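Local coordinates for protein bifunctional cytochrome P450/NADPH--P450 reductase (Deinococcus aerius, PDB 7F3H) that probably acts as a self-sufficient cytochrome P450 monooxygenase, its haem domain hydroxylating organic substrates with electrons passed from NADPH by a fused reductase domain, at residues Leu276-Leu280 against Ala415-Leu419; Pro431-His435 against Pro446-Arg452. All coordinates share one frame; numbering follows the deposited sequence.

Contact 1: Leu276-Leu280 against Ala415-Leu419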
ATOM      1  N   LEU A 276      -2.808   8.310   0.334  1.00 20.65           N
ATOM      2  CA  LEU A 276      -3.413   9.551   0.804  1.00 26.51           C
ATOM      3  C   LEU A 276      -2.559  10.771   0.459  1.00 26.11           C
ATOM      4  O   LEU A 276      -3.080  11.794  -0.009  1.00 22.85           O
ATOM      5  CB  LEU A 276      -3.657   9.458   2.298  1.00 26.33           C
ATOM      6  CG  LEU A 276      -4.997   8.794   2.610  1.00 23.05           C
ATOM      7  CD1 LEU A 276      -5.007   8.425   4.075  1.00 26.87           C
ATOM      8  CD2 LEU A 276      -6.109   9.762   2.292  1.00 19.20           C
ATOM      9  N   ALA A 277      -1.244  10.665   0.661  1.00 24.72           N
ATOM     10  CA  ALA A 277      -0.336  11.745   0.290  1.00 22.34           C
ATOM     11  C   ALA A 277      -0.358  12.002  -1.210  1.00 24.34           C
ATOM     12  O   ALA A 277      -0.413  13.159  -1.655  1.00 24.55           O
ATOM     13  CB  ALA A 277       1.072  11.404   0.742  1.00 23.16           C
ATOM     14  N   PHE A 278      -0.336  10.940  -2.010  1.00 23.83           N
ATOM     15  CA  PHE A 278      -0.382  11.122  -3.453  1.00 26.60           C
ATOM     16  C   PHE A 278      -1.691  11.775  -3.867  1.00 24.93           C
ATOM     17  O   PHE A 278      -1.716  12.602  -4.782  1.00 26.34           O
ATOM     18  CB  PHE A 278      -0.196   9.783  -4.180  1.00 26.46           C
ATOM     19  CG  PHE A 278       1.256   9.416  -4.435  1.00 27.26           C
ATOM     20  CD1 PHE A 278       2.083  10.256  -5.165  1.00 28.14           C
ATOM     21  CD2 PHE A 278       1.798   8.239  -3.919  1.00 29.10           C
ATOM     22  CE1 PHE A 278       3.420   9.928  -5.387  1.00 27.71           C
ATOM     23  CE2 PHE A 278       3.143   7.913  -4.141  1.00 29.53           C
ATOM     24  CZ  PHE A 278       3.945   8.763  -4.877  1.00 25.29           C
ATOM     25  N   THR A 279      -2.789  11.434  -3.192  1.00 26.50           N
ATOM     26  CA  THR A 279      -4.075  12.034  -3.543  1.00 23.98           C
ATOM     27  C   THR A 279      -4.094  13.523  -3.241  1.00 24.73           C
ATOM     28  O   THR A 279      -4.581  14.324  -4.048  1.00 25.52           O
ATOM     29  CB  THR A 279      -5.194  11.305  -2.814  1.00 23.01           C
ATOM     30  OG1 THR A 279      -5.201   9.930  -3.241  1.00 24.02           O
ATOM     31  CG2 THR A 279      -6.546  11.951  -3.104  1.00 23.14           C
ATOM     32  N   LEU A 280      -3.609  13.920  -2.067  1.00 26.08           N
ATOM     33  CA  LEU A 280      -3.548  15.354  -1.795  1.00 23.31           C
ATOM     34  C   LEU A 280      -2.651  16.055  -2.811  1.00 24.84           C
ATOM     35  O   LEU A 280      -2.986  17.146  -3.291  1.00 27.40           O
ATOM     36  CB  LEU A 280      -3.080  15.611  -0.374  1.00 25.22           C
ATOM     37  CG  LEU A 280      -4.064  15.152   0.693  1.00 25.69           C
ATOM     38  CD1 LEU A 280      -3.360  15.240   2.033  1.00 34.76           C
ATOM     39  CD2 LEU A 280      -5.284  16.035   0.708  1.00 21.78           C
ATOM     40  N   ALA A 415      -9.284   6.008   3.740  1.00 27.99           N
ATOM     41  CA  ALA A 415      -8.896   7.132   2.878  1.00 29.86           C
ATOM     42  C   ALA A 415     -10.094   7.984   2.461  1.00 29.63           C
ATOM     43  O   ALA A 415     -10.029   9.225   2.495  1.00 29.89           O
ATOM     44  CB  ALA A 415      -8.197   6.585   1.640  1.00 23.57           C
ATOM     45  N   LYS A 416     -11.192   7.340   2.034  1.00 26.95           N
ATOM     46  CA  LYS A 416     -12.413   8.087   1.775  1.00 27.92           C
ATOM     47  C   LYS A 416     -12.761   8.975   2.968  1.00 27.53           C
ATOM     48  O   LYS A 416     -12.995  10.178   2.807  1.00 28.28           O
ATOM     49  CB  LYS A 416     -13.560   7.124   1.464  1.00 30.43           C
ATOM     50  CG  LYS A 416     -13.446   6.405   0.154  1.00 27.60           C
ATOM     51  CD  LYS A 416     -14.585   5.426   0.008  1.00 29.87           C
ATOM     52  CE  LYS A 416     -14.187   4.289  -0.913  1.00 35.62           C
ATOM     53  NZ  LYS A 416     -15.311   3.478  -1.469  1.00 28.99           N
ATOM     54  N   LEU A 417     -12.752   8.400   4.182  1.00 27.48           N
ATOM     55  CA  LEU A 417     -13.170   9.136   5.381  1.00 25.89           C
ATOM     56  C   LEU A 417     -12.219  10.276   5.718  1.00 27.09           C
ATOM     57  O   LEU A 417     -12.651  11.379   6.090  1.00 29.75           O
ATOM     58  CB  LEU A 417     -13.260   8.185   6.567  1.00 24.22           C
ATOM     59  CG  LEU A 417     -13.519   8.849   7.907  1.00 27.57           C
ATOM     60  CD1 LEU A 417     -14.827   9.627   7.900  1.00 27.41           C
ATOM     61  CD2 LEU A 417     -13.538   7.786   8.975  1.00 29.50           C
ATOM     62  N   ALA A 418     -10.920   9.997   5.680  1.00 29.14           N
ATOM     63  CA  ALA A 418      -9.923  11.026   5.943  1.00 27.20           C
ATOM     64  C   ALA A 418     -10.128  12.202   5.003  1.00 26.56           C
ATOM     65  O   ALA A 418     -10.150  13.361   5.434  1.00 25.08           O
ATOM     66  CB  ALA A 418      -8.511  10.449   5.798  1.00 20.83           C
ATOM     67  N   LEU A 419     -10.286  11.910   3.709  1.00 26.50           N
ATOM     68  CA  LEU A 419     -10.424  12.971   2.718  1.00 28.72           C
ATOM     69  C   LEU A 419     -11.699  13.768   2.955  1.00 29.06           C
ATOM     70  O   LEU A 419     -11.693  15.004   2.901  1.00 24.51           O
ATOM     71  CB  LEU A 419     -10.413  12.352   1.315  1.00 26.40           C
ATOM     72  CG  LEU A 419      -9.008  12.102   0.733  1.00 33.88           C
ATOM     73  CD1 LEU A 419      -8.952  11.162  -0.510  1.00 22.47           C
ATOM     74  CD2 LEU A 419      -8.348  13.440   0.414  1.00 24.65           C
TER
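Leu276 reaches across to Ala415 with one branch of its fork. Its CD2 lies 3.9 Å from Ala415 CB, and the same methyl stands 4.0 Å from Leu419 CG and 4.3 Å from Ala418 CB. One methyl thus fills the dip left by two alanines and the leucine one turn on from Ala415. A helical turn's length further, Thr279 puts its methyl forward: chi1 of -62° sets OG1 beside the backbone N and leaves CG2 anti to it, and that methyl meets Leu419 CD1 at 3.6 Å, the two side chains crossing obliquely. The hydroxyl OG1 turns instead to the carbonyl O of Leu275 in its own helix, so the polar end of the threonine is satisfied without a partner on the other side. Leu280 closes the row. Its CD2 touches Leu419 CD2 at 4.0 Å, the two leucines sliding past one another in opposite directions, and Leu419 is therefore wedged with a branch to each of Thr279 and Leu280. The short axes, which belong to helices αI and αL of the P450 fold, cross at -44° with a closest approach of 11.2 Å, so the longer leucines bridge the gap. Helix 144-161 adds Met148 and Leu151 beside Leu276, and helix 317-329 covers Thr279. With every touching residue buried and only methyl and methine groups meeting, the fit between residues 276-280 and 415-419 rests on shape and the exclusion of water.

Contact 2: Pro431-His435 against Pro446-Arg452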
ATOM      1  N   PRO A 431       2.351  26.389  -0.485  1.00 32.70           N
ATOM      2  CA  PRO A 431       3.194  27.600  -0.392  1.00 28.01           C
ATOM      3  C   PRO A 431       4.561  27.486  -1.033  1.00 28.59           C
ATOM      4  O   PRO A 431       5.243  28.510  -1.143  1.00 32.96           O
ATOM      5  CB  PRO A 431       3.349  27.812   1.125  1.00 35.06           C
ATOM      6  CG  PRO A 431       3.352  26.438   1.670  1.00 34.34           C
ATOM      7  CD  PRO A 431       2.361  25.631   0.786  1.00 33.23           C
ATOM      8  N   TYR A 432       5.048  26.283  -1.351  1.00 32.21           N
ATOM      9  CA  TYR A 432       6.421  26.116  -1.811  1.00 29.82           C
ATOM     10  C   TYR A 432       6.534  25.619  -3.247  1.00 28.50           C
ATOM     11  O   TYR A 432       7.641  25.281  -3.681  1.00 31.30           O
ATOM     12  CB  TYR A 432       7.191  25.164  -0.892  1.00 32.25           C
ATOM     13  CG  TYR A 432       7.218  25.570   0.567  1.00 27.29           C
ATOM     14  CD1 TYR A 432       7.322  26.902   0.942  1.00 33.35           C
ATOM     15  CD2 TYR A 432       7.108  24.611   1.566  1.00 29.67           C
ATOM     16  CE1 TYR A 432       7.323  27.273   2.285  1.00 31.52           C
ATOM     17  CE2 TYR A 432       7.117  24.958   2.899  1.00 35.56           C
ATOM     18  CZ  TYR A 432       7.225  26.292   3.248  1.00 33.59           C
ATOM     19  OH  TYR A 432       7.224  26.620   4.568  1.00 43.36           O
ATOM     20  N   ASP A 433       5.433  25.543  -3.992  1.00 26.73           N
ATOM     21  CA  ASP A 433       5.462  24.960  -5.327  1.00 29.46           C
ATOM     22  C   ASP A 433       6.045  23.547  -5.266  1.00 30.45           C
ATOM     23  O   ASP A 433       7.079  23.254  -5.865  1.00 29.84           O
ATOM     24  CB  ASP A 433       6.269  25.834  -6.291  1.00 26.28           C
ATOM     25  CG  ASP A 433       5.754  27.251  -6.374  1.00 28.40           C
ATOM     26  OD1 ASP A 433       4.540  27.491  -6.134  1.00 28.51           O
ATOM     27  OD2 ASP A 433       6.579  28.125  -6.706  1.00 28.41           O
ATOM     28  N   TYR A 434       5.403  22.687  -4.468  1.00 28.58           N
ATOM     29  CA  TYR A 434       5.966  21.362  -4.200  1.00 29.15           C
ATOM     30  C   TYR A 434       6.377  20.689  -5.510  1.00 31.39           C
ATOM     31  O   TYR A 434       5.591  20.623  -6.461  1.00 30.18           O
ATOM     32  CB  TYR A 434       4.961  20.482  -3.429  1.00 25.45           C
ATOM     33  CG  TYR A 434       5.472  19.068  -3.282  1.00 31.06           C
ATOM     34  CD1 TYR A 434       6.667  18.801  -2.604  1.00 27.37           C
ATOM     35  CD2 TYR A 434       4.803  18.003  -3.869  1.00 27.73           C
ATOM     36  CE1 TYR A 434       7.136  17.520  -2.503  1.00 28.52           C
ATOM     37  CE2 TYR A 434       5.271  16.720  -3.768  1.00 25.79           C
ATOM     38  CZ  TYR A 434       6.437  16.474  -3.099  1.00 29.33           C
ATOM     39  OH  TYR A 434       6.878  15.164  -3.013  1.00 31.01           O
ATOM     40  N   HIS A 435       7.657  20.324  -5.610  1.00 27.66           N
ATOM     41  CA  HIS A 435       8.140  19.498  -6.711  1.00 27.99           C
ATOM     42  C   HIS A 435       8.105  18.036  -6.275  1.00 28.95           C
ATOM     43  O   HIS A 435       8.753  17.661  -5.293  1.00 27.99           O
ATOM     44  CB  HIS A 435       9.550  19.900  -7.153  1.00 24.52           C
ATOM     45  CG  HIS A 435       9.967  19.259  -8.445  1.00 30.72           C
ATOM     46  ND1 HIS A 435      10.800  18.160  -8.502  1.00 34.26           N
ATOM     47  CD2 HIS A 435       9.626  19.530  -9.726  1.00 34.16           C
ATOM     48  CE1 HIS A 435      10.973  17.798  -9.761  1.00 30.61           C
ATOM     49  NE2 HIS A 435      10.265  18.608 -10.522  1.00 34.58           N
ATOM     50  N   PRO A 446       5.330  10.273  -1.632  1.00 29.74           N
ATOM     51  CA  PRO A 446       5.867  11.636  -1.808  1.00 33.25           C
ATOM     52  C   PRO A 446       6.636  12.068  -0.574  1.00 34.63           C
ATOM     53  O   PRO A 446       6.226  11.783   0.551  1.00 34.83           O
ATOM     54  CB  PRO A 446       4.626  12.510  -2.059  1.00 32.97           C
ATOM     55  CG  PRO A 446       3.467  11.719  -1.802  1.00 28.83           C
ATOM     56  CD  PRO A 446       3.849  10.270  -1.603  1.00 36.62           C
ATOM     57  N   GLU A 447       7.825  12.628  -0.798  1.00 36.54           N
ATOM     58  CA  GLU A 447       8.731  12.987   0.283  1.00 36.10           C
ATOM     59  C   GLU A 447       8.849  14.505   0.341  1.00 30.91           C
ATOM     60  O   GLU A 447       8.767  15.175  -0.690  1.00 33.12           O
ATOM     61  CB  GLU A 447      10.085  12.321   0.043  1.00 38.39           C
ATOM     62  CG  GLU A 447      10.898  12.034   1.284  1.00 42.69           C
ATOM     63  CD  GLU A 447      12.225  11.401   0.938  1.00 53.52           C
ATOM     64  OE1 GLU A 447      12.632  11.534  -0.234  1.00 56.98           O
ATOM     65  OE2 GLU A 447      12.809  10.692   1.787  1.00 57.07           O
ATOM     66  N   ASP A 448       9.020  15.050   1.550  1.00 27.53           N
ATOM     67  CA  ASP A 448       9.255  16.488   1.742  1.00 28.62           C
ATOM     68  C   ASP A 448       8.116  17.328   1.161  1.00 33.11           C
ATOM     69  O   ASP A 448       8.327  18.458   0.687  1.00 26.29           O
ATOM     70  CB  ASP A 448      10.600  16.916   1.133  1.00 38.29           C
ATOM     71  CG  ASP A 448      11.742  16.012   1.557  1.00 43.00           C
ATOM     72  OD1 ASP A 448      11.803  15.670   2.763  1.00 41.50           O
ATOM     73  OD2 ASP A 448      12.547  15.617   0.673  1.00 45.00           O
ATOM     74  N   PHE A 449       6.910  16.768   1.218  1.00 30.58           N
ATOM     75  CA  PHE A 449       5.684  17.387   0.730  1.00 29.14           C
ATOM     76  C   PHE A 449       5.037  18.151   1.887  1.00 27.46           C
ATOM     77  O   PHE A 449       4.553  17.555   2.848  1.00 33.80           O
ATOM     78  CB  PHE A 449       4.765  16.295   0.169  1.00 30.58           C
ATOM     79  CG  PHE A 449       3.400  16.770  -0.302  1.00 30.76           C
ATOM     80  CD1 PHE A 449       3.179  18.088  -0.731  1.00 28.87           C
ATOM     81  CD2 PHE A 449       2.338  15.863  -0.372  1.00 25.67           C
ATOM     82  CE1 PHE A 449       1.879  18.509  -1.205  1.00 27.77           C
ATOM     83  CE2 PHE A 449       1.073  16.269  -0.850  1.00 25.12           C
ATOM     84  CZ  PHE A 449       0.846  17.605  -1.256  1.00 23.48           C
ATOM     85  N   ALA A 450       5.083  19.466   1.827  1.00 28.51           N
ATOM     86  CA  ALA A 450       4.421  20.319   2.796  1.00 32.11           C
ATOM     87  C   ALA A 450       3.245  21.038   2.130  1.00 30.29           C
ATOM     88  O   ALA A 450       3.354  21.487   0.987  1.00 30.07           O
ATOM     89  CB  ALA A 450       5.418  21.340   3.374  1.00 22.18           C
ATOM     90  N   LEU A 451       2.134  21.168   2.854  1.00 26.42           N
ATOM     91  CA  LEU A 451       1.074  22.089   2.469  1.00 30.34           C
ATOM     92  C   LEU A 451       0.651  22.897   3.688  1.00 31.64           C
ATOM     93  O   LEU A 451       1.145  22.680   4.800  1.00 31.36           O
ATOM     94  CB  LEU A 451      -0.131  21.358   1.846  1.00 30.60           C
ATOM     95  CG  LEU A 451      -0.830  20.214   2.578  1.00 32.25           C
ATOM     96  CD1 LEU A 451      -1.774  20.747   3.663  1.00 31.06           C
ATOM     97  CD2 LEU A 451      -1.578  19.359   1.566  1.00 27.54           C
ATOM     98  N   ARG A 452      -0.230  23.880   3.455  1.00 29.81           N
ATOM     99  CA  ARG A 452      -0.843  24.667   4.518  1.00 27.64           C
ATOM    100  C   ARG A 452      -2.365  24.594   4.441  1.00 28.09           C
ATOM    101  O   ARG A 452      -2.941  24.473   3.357  1.00 27.86           O
ATOM    102  CB  ARG A 452      -0.367  26.110   4.457  1.00 29.15           C
ATOM    103  CG  ARG A 452       0.889  26.296   5.284  1.00 34.07           C
ATOM    104  CD  ARG A 452       1.570  27.613   4.993  1.00 39.99           C
ATOM    105  NE  ARG A 452       3.000  27.460   5.183  1.00 34.02           N
ATOM    106  CZ  ARG A 452       3.893  28.383   4.875  1.00 39.17           C
ATOM    107  NH1 ARG A 452       3.507  29.550   4.372  1.00 43.84           N
ATOM    108  NH2 ARG A 452       5.179  28.136   5.062  1.00 39.00           N
TER
HETATM  109  O   HOH W   1       4.078  23.412  -0.601  1.00 27.21           O
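Tyr434 lays one ring face on Phe449, an offset stack with the centroids 4.6 Å apart and the planes inclined by 27°. Phe449 CD1 comes within 3.5 Å of Tyr434 CD2, while Phe449 CB adds a CH-pi contact, 3.9 Å from the centroid of the Tyr434 ring. With CG anti to the backbone N (chi1 174°), Tyr434 carries its ring across to residues 447-449, and its OH donates to Glu447 O at 3.0 Å, tilted out of the carbonyl plane; Tyr434 OH is also hydrogen-bonded with Lys437 N. A leucine in place of Tyr434 would probably give up the stack on Phe449 and leave Glu447 O and Lys437 N without their shared hydroxyl partner. At the other end, Pro431 CG packs over one face of the Arg452 guanidinium, 3.7 Å from NE, and also lies over the centre of the Tyr432 ring, whose plane stands 86° from the guanidinium. Ala450 CB meets the edge of that ring, 4.0 Å from CE2. A water joins Tyr432 N to Ala450 O. Further out, Asp141 positions both polar ends, bonding to Tyr432 OH and forming a salt bridge with Arg452 NE. Tyr281 and Leu284 of helix 254-285 pack against Phe449. Strand 450-455 lies between strands 142-143 and 426-429, a three-stranded antiparallel sheet corresponding to the β3 sheet of cytochromes P450, and the tyrosine-bearing loop runs from its edge strand to the next hairpin.

In the fold
Contact 1 is wholly buried and joins two helices, whereas contact 2, farther from the centre of the chain, joins a loop to a turn and the start of strand 450-455 and is only partly buried. Their chemistry follows: aliphatic packing in the first, and in the second aromatic stacking inside giving way to a water and charged groups toward the surface. Helix 254-285 ties them together. While residues 276-280 offer one side to helix 408-425, Ala277 and Phe278 pack on Pro446, with Ala277 CB 3.5 Å from Pro446 CG, and the ring of Phe449 also lies against this helix. Helix 144-161 is likewise common to both, touching Leu276 and Leu280 as well as Phe449 and Leu451.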